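Local coordinates for protein alcohol dehydrogenase IV (Corynebacterium glutamicum, PDB 3IV7) that probably reduces maleylacetate with NADH, as a member of the iron-containing alcohol dehydrogenase family, at residues R307-G312 against A349-D354; S316-A321 against L345-L350; V263-L268 against E293-L298; G205-V210 against R299-A304; F252-A257 against Y311-S316. One frame throughout, in Å; residues are numbered along the deposited sequence.

Contact 1. Residues R307-G312 against A349-D354; sequences RLSDYG and ALNGED
L308 and S309 sit over the C-terminal end of helix 339-351. On the buried side, CD1 of L308 packs on CB of A349 at 3.6 Å, and L308 also touches T262 of helix 256-271. S309 turns to the next residue of the helix. With chi1 at 66° its OG folds back over its own main chain, toward O of L350. That contact, 3.2 Å from OG of S309 to O of L350, is at best a weak hydrogen bond. The backbone bonds are firmer. The N of L308 gives a nearly straight bond to O of A349 (2.8 Å, 167° at the hydrogen). The N of S309 reaches O of L350 at 3.0 Å.

G352, with positive phi, is the first residue to leave helical angles. The 3-10 turn 308-310, from the loop before helix 318-326, supplies N-H groups to the carbonyls of the last helical turn. A water donates to OD1 of N351 beside it.

R307 lies on the more open side. Its CB is 3.5 Å from N of G352. Its chain then bends at chi3, and O of N351 lies at the edge of the guanidinium. NH1 of R307 forms a weakly bonded salt bridge with OD2 of D310 at 3.3 Å.

Contact 2. Residues S316-A321 against L345-L350; sequences SGIAEA and LLEAAL
The start of helix 318-326 faces the last turns of helix 339-351, with I318 and L346 nearest at 6.6 Å between CA atoms. I318 carries most of the contact. Its side chain and that of L346 lie alongside each other, pointing opposite ways. CG2 of I318 meets CB of L346 at 4.0 Å, and CG1 of I318 lies equally near that CB. Both branches rest on the same side of CB of L346. CG1 is set beside the backbone N of I318 (chi1 -69°), and the chain extends from there to carry CD1 toward E347. CD1 of I318 touches CG of E347 at 3.8 Å, the two side chains lying nearly perpendicular. It also reaches CD2 of L350, more loosely.

One turn further on, CB of A321 meets CD1 of L346 at 3.6 Å. L346 thus packs against both I318 and A321. F313 covers I318 and L350 from the preceding loop, and I244 of helix 240-250 backs L346.

E347 lends only its aliphatic part. Its carboxylate has a long, weak ion pair with R344. The side-chain contacts between these two segments are all carbon on carbon, so the pairing rests on shape and burial rather than on directed bonds.

Contact 3. Residues V263-L268 against E293-L298; sequences VLPYVL and EGLQRL
L295 pushes its CD2 methyl into helix 256-271, where L264, P265 and L268 surround it. This is antiparallel helix packing in the all-helical C-terminal part of the iron-containing alcohol dehydrogenase fold. The two short segments run at 164° to each other, with their axes 10.6 Å apart. Helix 256-271 is kinked here, since P265 has no N-H to give and the N of Y266 also lacks its bond to the turn before.

The tight part is built on that one methyl. L295 has CG anti to its backbone N (chi1 180°), which sends the side chain toward helix 256-271. CD2 of L295 is 3.6 Å from CA of P265 and also 3.6 Å from CD2 of L268. CG of L264 closes the third side at 3.9 Å from CD2 of L295. I179 of helix 164-181 touches both L264 and L268, and L175 of the same helix touches L295, so this side is buried.

The looser side belongs to Q296, which is partly exposed. Its chain bends at chi2 (-62°) and lies beside the proline with no polar partner in 263-268. The amide oxygen is instead hydrogen-bonded to NH1 of R299. Across the contact, OE1 of Q296 makes only a van der Waals approach to CB of P265, at 3.9 Å.

Contact 4. Residues G205-V210 against R299-A304; sequences GLPKIV and RLSVNA
V302 places CG1 beside its backbone N (chi1 -61°), which turns this methyl to the backbone of helix 189-211 between L206 and P207. V210 meets it with CG2 beside its own backbone N and CG1 anti to that N (chi1 171°). CG2 of V210 lies 3.8 Å from CB of V302 and touches CG1 of V302 as well. CG1 of V302 is 3.8 Å from C of L206 and the same distance from N of P207. It therefore sits over the peptide bond before the proline. CB of L206 adds a looser touch to this methyl at 4.0 Å.

At the more exposed edge, S301 lies against the proline ring. OG of S301 is 3.8 Å from CG of P207, a plain packing contact. The hydroxyl is hydrogen-bonded back to O of L298 in its own helix. The carbonyl O of S301 comes near CG1 of V210.

V168 of helix 164-181 touches both V210 and V302 and closes the buried side. A222 of helix 216-236 packs on L206.

The segment 299-304 turns sharply here. N303 has positive phi, the N of A304 bonds to O of R299 at 3.0 Å, and N of N303 reaches O of L300 weakly. This is a Schellman motif ending helix 291-301. V302, just before the C-prime residue N303, packs on the proline-kinked helix 189-211 of the helical C-terminal part of the fold.

Contact 5. Residues F252-A257 against Y311-S316; sequences FNLPHA and YGFEAS
F252 turns one ring face to the edge of F313. CE1 of F313 stands over the centre of the F252 ring, 3.9 Å from CD2 of F252. The planes meet at 85° and the centroids are 5.3 Å apart, a T-shaped pair. The chi1 of -170° points the F313 ring out of the loop and toward F252. A321 and E320 of helix 318-326 also touch F252, and I318 packs on F313.

L254 packs beside this pair and uses both its methyls. CD1 of L254 meets CB of F313 at 3.7 Å and also lies near CG of that ring, which it approaches obliquely. CD2 of L254 turns to the backbone and lies 3.6 Å from O of Y311.

P255 makes the third group of contacts. CD of P255 packs on CB of Y311 at 3.6 Å, and its CG comes obliquely to the tyrosine ring. Q258 and T262 of helix 256-271 touch Y311 as well, so the tyrosine lies against both the proline before this helix and the helix itself.

P255 is the N-cap residue of helix 256-271, and N253, with positive phi, leaves the helix before it. The contact thus joins the short linker between two helices to the loop before helix 318-326. It is an aromatic and proline packing of two loops within the helical C-terminal part of the fold.

All five contacts lie in the helical C-terminal part of the chain and involve no strand. Contacts 1, 2 and 5 cluster, with centres about 9 to 10 Å apart. Contacts 1 and 2 share A349 and L350 of helix 339-351. The segments of contact 5 overlap those of contact 1 at Y311-G312 and of contact 2 at S316, and L350 packs on F313. Contacts 3 and 4 both use helix 291-301, with centres about 13 Å apart. Helix 256-271 bridges the groups: the Y266 hydroxyl probably hydrogen-bonds to O of E353, beside contact 1. Contact 3 falls within the span from 205 to 304, whereas contacts 4 and 5 interleave along the chain. The late helices are thus tied back onto earlier ones.

Contact 1. Residues R307-G312 against A349-D354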
# COMPACT_ATOMS: atom_id res chain seq x y z
N ARG A 307 20.47 -6.66 -26.02
CA ARG A 307 20.62 -8.05 -26.40
C ARG A 307 21.51 -8.84 -25.44
O ARG A 307 22.57 -8.34 -24.99
CB ARG A 307 21.16 -8.14 -27.83
CG ARG A 307 22.55 -7.56 -28.00
CD ARG A 307 23.00 -7.53 -29.48
NE ARG A 307 22.30 -6.49 -30.23
CZ ARG A 307 22.58 -5.17 -30.15
NH1 ARG A 307 23.53 -4.71 -29.32
NH2 ARG A 307 21.89 -4.31 -30.89
N LEU A 308 21.09 -10.06 -25.10
CA LEU A 308 21.82 -10.85 -24.10
C LEU A 308 23.19 -11.30 -24.61
O LEU A 308 24.10 -11.58 -23.80
CB LEU A 308 20.99 -12.04 -23.61
CG LEU A 308 19.62 -11.68 -22.98
CD1 LEU A 308 18.76 -12.92 -22.85
CD2 LEU A 308 19.80 -10.99 -21.65
N SER A 309 23.35 -11.35 -25.94
CA SER A 309 24.64 -11.64 -26.54
C SER A 309 25.71 -10.62 -26.11
O SER A 309 26.87 -10.93 -26.14
CB SER A 309 24.56 -11.67 -28.09
OG SER A 309 24.26 -10.39 -28.62
N ASP A 310 25.32 -9.40 -25.76
CA ASP A 310 26.28 -8.42 -25.27
C ASP A 310 26.93 -8.84 -23.93
O ASP A 310 27.95 -8.29 -23.56
CB ASP A 310 25.63 -7.06 -25.10
CG ASP A 310 25.50 -6.29 -26.40
OD1 ASP A 310 25.96 -6.77 -27.47
OD2 ASP A 310 24.94 -5.19 -26.35
N TYR A 311 26.31 -9.80 -23.22
CA TYR A 311 26.79 -10.24 -21.89
C TYR A 311 27.29 -11.67 -21.92
O TYR A 311 27.50 -12.28 -20.89
CB TYR A 311 25.68 -10.05 -20.83
CG TYR A 311 25.01 -8.72 -21.02
CD1 TYR A 311 25.73 -7.55 -20.87
CD2 TYR A 311 23.74 -8.64 -21.55
CE1 TYR A 311 25.16 -6.32 -21.14
CE2 TYR A 311 23.15 -7.40 -21.82
CZ TYR A 311 23.87 -6.27 -21.65
OH TYR A 311 23.31 -5.06 -21.96
N GLY A 312 27.48 -12.21 -23.10
CA GLY A 312 28.11 -13.52 -23.25
C GLY A 312 27.14 -14.70 -23.40
O GLY A 312 27.57 -15.81 -23.59
N ALA A 349 15.62 -12.29 -27.33
CA ALA A 349 16.38 -11.53 -26.34
C ALA A 349 17.88 -11.66 -26.58
O ALA A 349 18.61 -10.73 -26.33
CB ALA A 349 16.03 -11.98 -24.93
N LEU A 350 18.32 -12.83 -27.04
CA LEU A 350 19.71 -13.06 -27.33
C LEU A 350 20.25 -12.07 -28.33
O LEU A 350 21.32 -11.50 -28.11
CB LEU A 350 19.90 -14.47 -27.89
CG LEU A 350 21.32 -14.82 -28.38
CD1 LEU A 350 22.33 -14.84 -27.21
CD2 LEU A 350 21.29 -16.14 -29.12
N ASN A 351 19.53 -11.88 -29.43
CA ASN A 351 19.99 -11.00 -30.52
C ASN A 351 19.34 -9.66 -30.61
O ASN A 351 19.63 -8.88 -31.51
CB ASN A 351 19.85 -11.73 -31.83
CG ASN A 351 20.73 -12.90 -31.88
OD1 ASN A 351 21.86 -12.83 -31.42
ND2 ASN A 351 20.21 -14.03 -32.35
N GLY A 352 18.49 -9.36 -29.65
CA GLY A 352 17.81 -8.09 -29.64
C GLY A 352 16.94 -7.87 -30.86
O GLY A 352 16.98 -6.82 -31.47
N GLU A 353 16.12 -8.87 -31.19
CA GLU A 353 15.16 -8.73 -32.28
C GLU A 353 14.08 -7.80 -31.85
O GLU A 353 13.90 -7.56 -30.65
CB GLU A 353 14.52 -10.06 -32.62
CG GLU A 353 15.41 -11.07 -33.13
CD GLU A 353 14.69 -12.35 -33.42
OE1 GLU A 353 13.69 -12.33 -34.19
OE2 GLU A 353 15.11 -13.39 -32.89
N ASP A 354 13.35 -7.27 -32.81
CA ASP A 354 12.17 -6.47 -32.51
C ASP A 354 11.29 -7.32 -31.61
O ASP A 354 10.94 -8.43 -31.99
CB ASP A 354 11.42 -6.10 -33.83
CG ASP A 354 10.28 -5.07 -33.62
OD1 ASP A 354 9.74 -4.96 -32.49
OD2 ASP A 354 9.94 -4.37 -34.60
O HOH W 1 23.50 -10.82 -30.90

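Contact 2. Residues S316-A321 against L345-L350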
# COMPACT_ATOMS: atom_id res chain seq x y z
N SER A 316 23.47 -21.68 -27.78
CA SER A 316 23.69 -23.04 -27.32
C SER A 316 23.23 -23.24 -25.87
O SER A 316 23.00 -24.35 -25.47
CB SER A 316 25.18 -23.43 -27.47
OG SER A 316 25.98 -22.58 -26.67
N GLY A 317 23.14 -22.17 -25.11
CA GLY A 317 22.65 -22.21 -23.72
C GLY A 317 21.14 -22.08 -23.51
O GLY A 317 20.63 -22.30 -22.40
N ILE A 318 20.40 -21.76 -24.57
CA ILE A 318 18.93 -21.58 -24.47
C ILE A 318 18.17 -22.89 -24.07
O ILE A 318 17.26 -22.85 -23.26
CB ILE A 318 18.37 -21.03 -25.77
CG1 ILE A 318 18.84 -19.59 -25.98
CG2 ILE A 318 16.82 -21.13 -25.80
CD1 ILE A 318 18.57 -19.06 -27.40
N ALA A 319 18.54 -24.02 -24.67
CA ALA A 319 17.89 -25.31 -24.34
C ALA A 319 17.93 -25.56 -22.81
O ALA A 319 16.94 -25.98 -22.22
CB ALA A 319 18.55 -26.47 -25.11
N GLU A 320 19.07 -25.30 -22.19
CA GLU A 320 19.23 -25.48 -20.76
C GLU A 320 18.41 -24.43 -19.98
O GLU A 320 17.72 -24.77 -18.99
CB GLU A 320 20.70 -25.38 -20.38
CG GLU A 320 20.98 -25.56 -18.87
CD GLU A 320 22.47 -25.43 -18.53
OE1 GLU A 320 23.28 -25.22 -19.47
OE2 GLU A 320 22.82 -25.52 -17.33
N ALA A 321 18.50 -23.16 -20.39
CA ALA A 321 17.77 -22.13 -19.73
C ALA A 321 16.31 -22.53 -19.69
O ALA A 321 15.64 -22.35 -18.69
CB ALA A 321 17.94 -20.77 -20.46
N LEU A 345 11.44 -16.96 -27.40
CA LEU A 345 11.55 -15.76 -26.61
C LEU A 345 13.01 -15.47 -26.29
O LEU A 345 13.48 -14.34 -26.50
CB LEU A 345 10.74 -15.89 -25.32
CG LEU A 345 10.72 -14.68 -24.41
CD1 LEU A 345 9.46 -14.72 -23.48
CD2 LEU A 345 12.01 -14.57 -23.58
N LEU A 346 13.73 -16.48 -25.80
CA LEU A 346 15.14 -16.30 -25.47
C LEU A 346 16.03 -16.03 -26.72
O LEU A 346 17.04 -15.36 -26.61
CB LEU A 346 15.66 -17.50 -24.68
CG LEU A 346 15.18 -17.59 -23.23
CD1 LEU A 346 15.77 -18.84 -22.55
CD2 LEU A 346 15.55 -16.35 -22.48
N GLU A 347 15.65 -16.57 -27.89
CA GLU A 347 16.36 -16.26 -29.15
C GLU A 347 16.23 -14.80 -29.48
O GLU A 347 17.18 -14.17 -29.92
CB GLU A 347 15.80 -17.07 -30.32
CG GLU A 347 16.10 -18.50 -30.28
CD GLU A 347 15.26 -19.28 -31.28
OE1 GLU A 347 14.91 -18.71 -32.35
OE2 GLU A 347 14.94 -20.45 -30.99
N ALA A 348 15.04 -14.26 -29.29
CA ALA A 348 14.78 -12.83 -29.55
C ALA A 348 15.60 -11.95 -28.62
O ALA A 348 16.19 -10.95 -29.07
CB ALA A 348 13.29 -12.51 -29.43
N ALA A 349 15.62 -12.29 -27.33
CA ALA A 349 16.38 -11.53 -26.34
C ALA A 349 17.88 -11.66 -26.58
O ALA A 349 18.61 -10.73 -26.33
CB ALA A 349 16.03 -11.98 -24.93
N LEU A 350 18.32 -12.83 -27.04
CA LEU A 350 19.71 -13.06 -27.33
C LEU A 350 20.25 -12.07 -28.33
O LEU A 350 21.32 -11.50 -28.11
CB LEU A 350 19.90 -14.47 -27.89
CG LEU A 350 21.32 -14.82 -28.38
CD1 LEU A 350 22.33 -14.84 -27.21
CD2 LEU A 350 21.29 -16.14 -29.12

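Contact 3. Residues V263-L268 against E293-L298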
# COMPACT_ATOMS: atom_id res chain seq x y z
N VAL A 263 15.47 -8.63 -20.99
CA VAL A 263 14.41 -9.63 -21.09
C VAL A 263 12.99 -9.04 -21.05
O VAL A 263 12.08 -9.55 -21.74
CB VAL A 263 14.58 -10.69 -19.98
CG1 VAL A 263 13.35 -11.57 -19.89
CG2 VAL A 263 15.84 -11.53 -20.26
N LEU A 264 12.80 -7.97 -20.27
CA LEU A 264 11.49 -7.36 -20.05
C LEU A 264 10.64 -7.12 -21.30
O LEU A 264 9.50 -7.58 -21.36
CB LEU A 264 11.64 -6.06 -19.25
CG LEU A 264 10.35 -5.24 -19.03
CD1 LEU A 264 9.26 -6.08 -18.34
CD2 LEU A 264 10.66 -3.96 -18.22
N PRO A 265 11.17 -6.41 -22.31
CA PRO A 265 10.31 -6.17 -23.48
C PRO A 265 9.84 -7.42 -24.19
O PRO A 265 8.76 -7.42 -24.79
CB PRO A 265 11.19 -5.36 -24.39
CG PRO A 265 12.65 -5.71 -23.93
CD PRO A 265 12.52 -5.84 -22.49
N TYR A 266 10.64 -8.48 -24.13
CA TYR A 266 10.29 -9.76 -24.77
C TYR A 266 9.17 -10.48 -23.99
O TYR A 266 8.24 -11.03 -24.59
CB TYR A 266 11.57 -10.65 -24.96
CG TYR A 266 12.54 -9.96 -25.86
CD1 TYR A 266 12.31 -9.92 -27.24
CD2 TYR A 266 13.55 -9.18 -25.35
CE1 TYR A 266 13.09 -9.18 -28.06
CE2 TYR A 266 14.36 -8.46 -26.16
CZ TYR A 266 14.12 -8.44 -27.53
OH TYR A 266 14.93 -7.71 -28.36
N VAL A 267 9.22 -10.40 -22.66
CA VAL A 267 8.14 -10.99 -21.85
C VAL A 267 6.88 -10.16 -22.00
O VAL A 267 5.78 -10.71 -22.11
CB VAL A 267 8.50 -11.12 -20.41
CG1 VAL A 267 7.32 -11.70 -19.63
CG2 VAL A 267 9.77 -12.01 -20.26
N LEU A 268 7.03 -8.85 -22.09
CA LEU A 268 5.87 -8.00 -22.33
C LEU A 268 5.23 -8.33 -23.67
O LEU A 268 4.01 -8.58 -23.75
CB LEU A 268 6.23 -6.54 -22.29
CG LEU A 268 5.07 -5.58 -22.51
CD1 LEU A 268 3.92 -5.85 -21.49
CD2 LEU A 268 5.58 -4.17 -22.40
N GLU A 293 4.47 -0.04 -26.91
CA GLU A 293 5.01 1.17 -27.51
C GLU A 293 5.51 2.11 -26.40
O GLU A 293 6.50 2.78 -26.56
CB GLU A 293 4.01 1.87 -28.46
CG GLU A 293 2.90 2.64 -27.81
CD GLU A 293 1.86 3.17 -28.84
OE1 GLU A 293 1.48 2.41 -29.75
OE2 GLU A 293 1.44 4.35 -28.71
N GLY A 294 4.83 2.11 -25.27
CA GLY A 294 5.29 2.88 -24.13
C GLY A 294 6.66 2.39 -23.68
O GLY A 294 7.57 3.18 -23.50
N LEU A 295 6.80 1.08 -23.49
CA LEU A 295 8.08 0.52 -23.08
C LEU A 295 9.16 0.80 -24.14
O LEU A 295 10.27 1.18 -23.79
CB LEU A 295 7.98 -0.99 -22.81
CG LEU A 295 9.30 -1.66 -22.37
CD1 LEU A 295 9.88 -0.95 -21.11
CD2 LEU A 295 9.06 -3.13 -22.09
N GLN A 296 8.82 0.64 -25.42
CA GLN A 296 9.79 0.84 -26.50
C GLN A 296 10.26 2.30 -26.60
O GLN A 296 11.45 2.56 -26.80
CB GLN A 296 9.24 0.35 -27.84
CG GLN A 296 9.08 -1.16 -27.96
CD GLN A 296 10.40 -1.93 -27.84
OE1 GLN A 296 10.82 -2.30 -26.74
NE2 GLN A 296 11.02 -2.24 -28.98
N ARG A 297 9.33 3.25 -26.43
CA ARG A 297 9.69 4.66 -26.40
C ARG A 297 10.59 4.99 -25.23
O ARG A 297 11.49 5.81 -25.36
CB ARG A 297 8.45 5.54 -26.31
CG ARG A 297 7.68 5.56 -27.56
CD ARG A 297 6.41 6.36 -27.43
NE ARG A 297 5.60 6.25 -28.65
CZ ARG A 297 4.43 6.84 -28.84
NH1 ARG A 297 3.91 7.62 -27.90
NH2 ARG A 297 3.78 6.67 -29.99
N LEU A 298 10.32 4.39 -24.08
CA LEU A 298 11.18 4.59 -22.94
C LEU A 298 12.56 4.06 -23.24
O LEU A 298 13.58 4.78 -23.06
CB LEU A 298 10.62 3.93 -21.70
CG LEU A 298 11.54 3.92 -20.48
CD1 LEU A 298 11.89 5.35 -20.02
CD2 LEU A 298 10.85 3.14 -19.37

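Contact 4. Residues G205-V210 against R299-A304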
# COMPACT_ATOMS: atom_id res chain seq x y z
N GLY A 205 10.95 9.35 -14.63
CA GLY A 205 12.26 9.58 -14.02
C GLY A 205 13.49 9.21 -14.83
O GLY A 205 14.44 10.00 -14.94
N LEU A 206 13.47 8.02 -15.44
CA LEU A 206 14.64 7.52 -16.12
C LEU A 206 15.11 8.42 -17.26
O LEU A 206 16.30 8.68 -17.37
CB LEU A 206 14.44 6.05 -16.58
CG LEU A 206 14.14 5.04 -15.43
CD1 LEU A 206 13.90 3.63 -15.96
CD2 LEU A 206 15.26 5.02 -14.36
N PRO A 207 14.18 8.96 -18.08
CA PRO A 207 14.68 9.82 -19.14
C PRO A 207 15.30 11.13 -18.60
O PRO A 207 16.14 11.73 -19.28
CB PRO A 207 13.43 10.14 -19.97
CG PRO A 207 12.46 9.03 -19.65
CD PRO A 207 12.76 8.60 -18.27
N LYS A 208 14.80 11.61 -17.45
CA LYS A 208 15.30 12.84 -16.86
C LYS A 208 16.74 12.62 -16.32
O LYS A 208 17.56 13.52 -16.35
CB LYS A 208 14.38 13.31 -15.75
CG LYS A 208 13.01 13.82 -16.23
CD LYS A 208 12.15 14.21 -15.04
CE LYS A 208 10.66 14.29 -15.42
NZ LYS A 208 9.87 14.57 -14.27
N ILE A 209 17.03 11.40 -15.87
CA ILE A 209 18.37 11.01 -15.40
C ILE A 209 19.35 10.93 -16.58
O ILE A 209 20.52 11.34 -16.45
CB ILE A 209 18.34 9.65 -14.64
CG1 ILE A 209 17.58 9.82 -13.31
CG2 ILE A 209 19.79 9.10 -14.41
CD1 ILE A 209 17.10 8.58 -12.72
N VAL A 210 18.88 10.46 -17.73
CA VAL A 210 19.75 10.38 -18.95
C VAL A 210 20.01 11.79 -19.47
O VAL A 210 21.12 12.12 -19.83
CB VAL A 210 19.10 9.52 -20.06
CG1 VAL A 210 19.89 9.64 -21.36
CG2 VAL A 210 18.97 8.03 -19.58
N ARG A 299 12.62 2.83 -23.74
CA ARG A 299 13.90 2.19 -24.03
C ARG A 299 14.74 2.98 -25.01
O ARG A 299 15.95 3.18 -24.80
CB ARG A 299 13.69 0.77 -24.54
CG ARG A 299 13.17 -0.18 -23.44
CD ARG A 299 12.96 -1.55 -23.95
NE ARG A 299 14.22 -2.17 -24.31
CZ ARG A 299 14.49 -2.75 -25.47
NH1 ARG A 299 13.58 -2.83 -26.45
NH2 ARG A 299 15.69 -3.29 -25.66
N LEU A 300 14.13 3.46 -26.09
CA LEU A 300 14.85 4.29 -27.03
C LEU A 300 15.34 5.58 -26.34
O LEU A 300 16.47 5.98 -26.49
CB LEU A 300 13.96 4.65 -28.22
CG LEU A 300 14.69 5.32 -29.37
CD1 LEU A 300 15.85 4.46 -29.79
CD2 LEU A 300 13.74 5.55 -30.56
N SER A 301 14.49 6.19 -25.51
CA SER A 301 14.87 7.46 -24.88
C SER A 301 15.99 7.32 -23.83
O SER A 301 16.65 8.28 -23.52
CB SER A 301 13.66 8.17 -24.28
OG SER A 301 13.31 7.61 -23.03
N VAL A 302 16.21 6.12 -23.31
CA VAL A 302 17.26 5.94 -22.30
C VAL A 302 18.42 5.08 -22.79
O VAL A 302 19.25 4.65 -21.99
CB VAL A 302 16.69 5.36 -20.98
CG1 VAL A 302 15.63 6.34 -20.39
CG2 VAL A 302 16.08 3.92 -21.20
N ASN A 303 18.50 4.86 -24.10
CA ASN A 303 19.49 3.95 -24.67
C ASN A 303 19.60 2.61 -23.90
O ASN A 303 20.68 2.19 -23.54
CB ASN A 303 20.87 4.63 -24.71
CG ASN A 303 21.85 3.88 -25.57
OD1 ASN A 303 21.45 3.08 -26.42
ND2 ASN A 303 23.14 4.11 -25.36
N ALA A 304 18.47 1.92 -23.73
CA ALA A 304 18.38 0.73 -22.89
C ALA A 304 19.17 -0.44 -23.40
O ALA A 304 19.39 -0.54 -24.55
CB ALA A 304 16.89 0.32 -22.72

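Contact 5. Residues F252-A257 against Y311-S316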
# COMPACT_ATOMS: atom_id res chain seq x y z
N PHE A 252 23.61 -19.00 -15.57
CA PHE A 252 24.54 -18.49 -16.58
C PHE A 252 25.32 -17.29 -16.12
O PHE A 252 26.08 -16.73 -16.87
CB PHE A 252 23.79 -18.16 -17.85
CG PHE A 252 23.13 -19.33 -18.46
CD1 PHE A 252 21.87 -19.71 -18.05
CD2 PHE A 252 23.78 -20.09 -19.40
CE1 PHE A 252 21.27 -20.79 -18.60
CE2 PHE A 252 23.18 -21.18 -19.94
CZ PHE A 252 21.92 -21.53 -19.55
N ASN A 253 25.09 -16.89 -14.88
CA ASN A 253 25.77 -15.74 -14.30
C ASN A 253 25.78 -14.48 -15.17
O ASN A 253 26.76 -13.76 -15.22
CB ASN A 253 27.20 -16.11 -13.90
CG ASN A 253 27.80 -15.12 -12.86
OD1 ASN A 253 27.09 -14.57 -12.01
ND2 ASN A 253 29.10 -14.90 -12.94
N LEU A 254 24.66 -14.20 -15.85
CA LEU A 254 24.56 -12.97 -16.65
C LEU A 254 24.38 -11.81 -15.68
O LEU A 254 23.90 -12.01 -14.58
CB LEU A 254 23.39 -13.04 -17.63
CG LEU A 254 23.44 -14.10 -18.71
CD1 LEU A 254 22.34 -13.82 -19.77
CD2 LEU A 254 24.82 -14.15 -19.34
N PRO A 255 24.81 -10.60 -16.07
CA PRO A 255 24.68 -9.46 -15.14
C PRO A 255 23.21 -9.15 -14.84
O PRO A 255 22.38 -9.18 -15.75
CB PRO A 255 25.38 -8.31 -15.88
CG PRO A 255 25.65 -8.80 -17.23
CD PRO A 255 25.64 -10.28 -17.22
N HIS A 256 22.93 -8.86 -13.58
CA HIS A 256 21.58 -8.78 -13.09
C HIS A 256 20.71 -7.68 -13.75
O HIS A 256 19.74 -7.99 -14.37
CB HIS A 256 21.59 -8.61 -11.57
CG HIS A 256 20.24 -8.43 -10.97
ND1 HIS A 256 19.48 -9.49 -10.53
CD2 HIS A 256 19.48 -7.32 -10.78
CE1 HIS A 256 18.33 -9.04 -10.05
NE2 HIS A 256 18.31 -7.72 -10.19
N ALA A 257 21.07 -6.40 -13.58
CA ALA A 257 20.23 -5.29 -14.07
C ALA A 257 20.04 -5.34 -15.60
O ALA A 257 18.92 -5.21 -16.11
CB ALA A 257 20.84 -3.90 -13.63
N TYR A 311 26.31 -9.80 -23.22
CA TYR A 311 26.79 -10.24 -21.89
C TYR A 311 27.29 -11.67 -21.92
O TYR A 311 27.50 -12.28 -20.89
CB TYR A 311 25.68 -10.05 -20.83
CG TYR A 311 25.01 -8.72 -21.02
CD1 TYR A 311 25.73 -7.55 -20.87
CD2 TYR A 311 23.74 -8.64 -21.55
CE1 TYR A 311 25.16 -6.32 -21.14
CE2 TYR A 311 23.15 -7.40 -21.82
CZ TYR A 311 23.87 -6.27 -21.65
OH TYR A 311 23.31 -5.06 -21.96
N GLY A 312 27.48 -12.21 -23.10
CA GLY A 312 28.11 -13.52 -23.25
C GLY A 312 27.14 -14.70 -23.40
O GLY A 312 27.57 -15.81 -23.59
N PHE A 313 25.84 -14.44 -23.30
CA PHE A 313 24.86 -15.51 -23.49
C PHE A 313 24.93 -15.97 -24.93
O PHE A 313 25.19 -15.19 -25.80
CB PHE A 313 23.46 -15.01 -23.13
CG PHE A 313 22.44 -16.09 -23.06
CD1 PHE A 313 22.63 -17.17 -22.21
CD2 PHE A 313 21.28 -16.02 -23.81
CE1 PHE A 313 21.69 -18.20 -22.15
CE2 PHE A 313 20.30 -17.05 -23.74
CZ PHE A 313 20.51 -18.12 -22.92
N GLU A 314 24.78 -17.27 -25.16
CA GLU A 314 24.82 -17.84 -26.50
C GLU A 314 23.60 -18.73 -26.74
O GLU A 314 22.98 -19.22 -25.79
CB GLU A 314 26.10 -18.67 -26.69
CG GLU A 314 27.35 -18.02 -26.11
CD GLU A 314 28.60 -18.64 -26.62
OE1 GLU A 314 28.85 -19.83 -26.30
OE2 GLU A 314 29.35 -17.95 -27.32
N ALA A 315 23.27 -18.92 -28.02
CA ALA A 315 22.15 -19.76 -28.43
C ALA A 315 22.25 -21.16 -27.85
O ALA A 315 21.24 -21.78 -27.52
CB ALA A 315 22.07 -19.84 -29.97
N SER A 316 23.47 -21.68 -27.78
CA SER A 316 23.69 -23.04 -27.32
C SER A 316 23.23 -23.24 -25.87
O SER A 316 23.00 -24.35 -25.47
CB SER A 316 25.18 -23.43 -27.47
OG SER A 316 25.98 -22.58 -26.67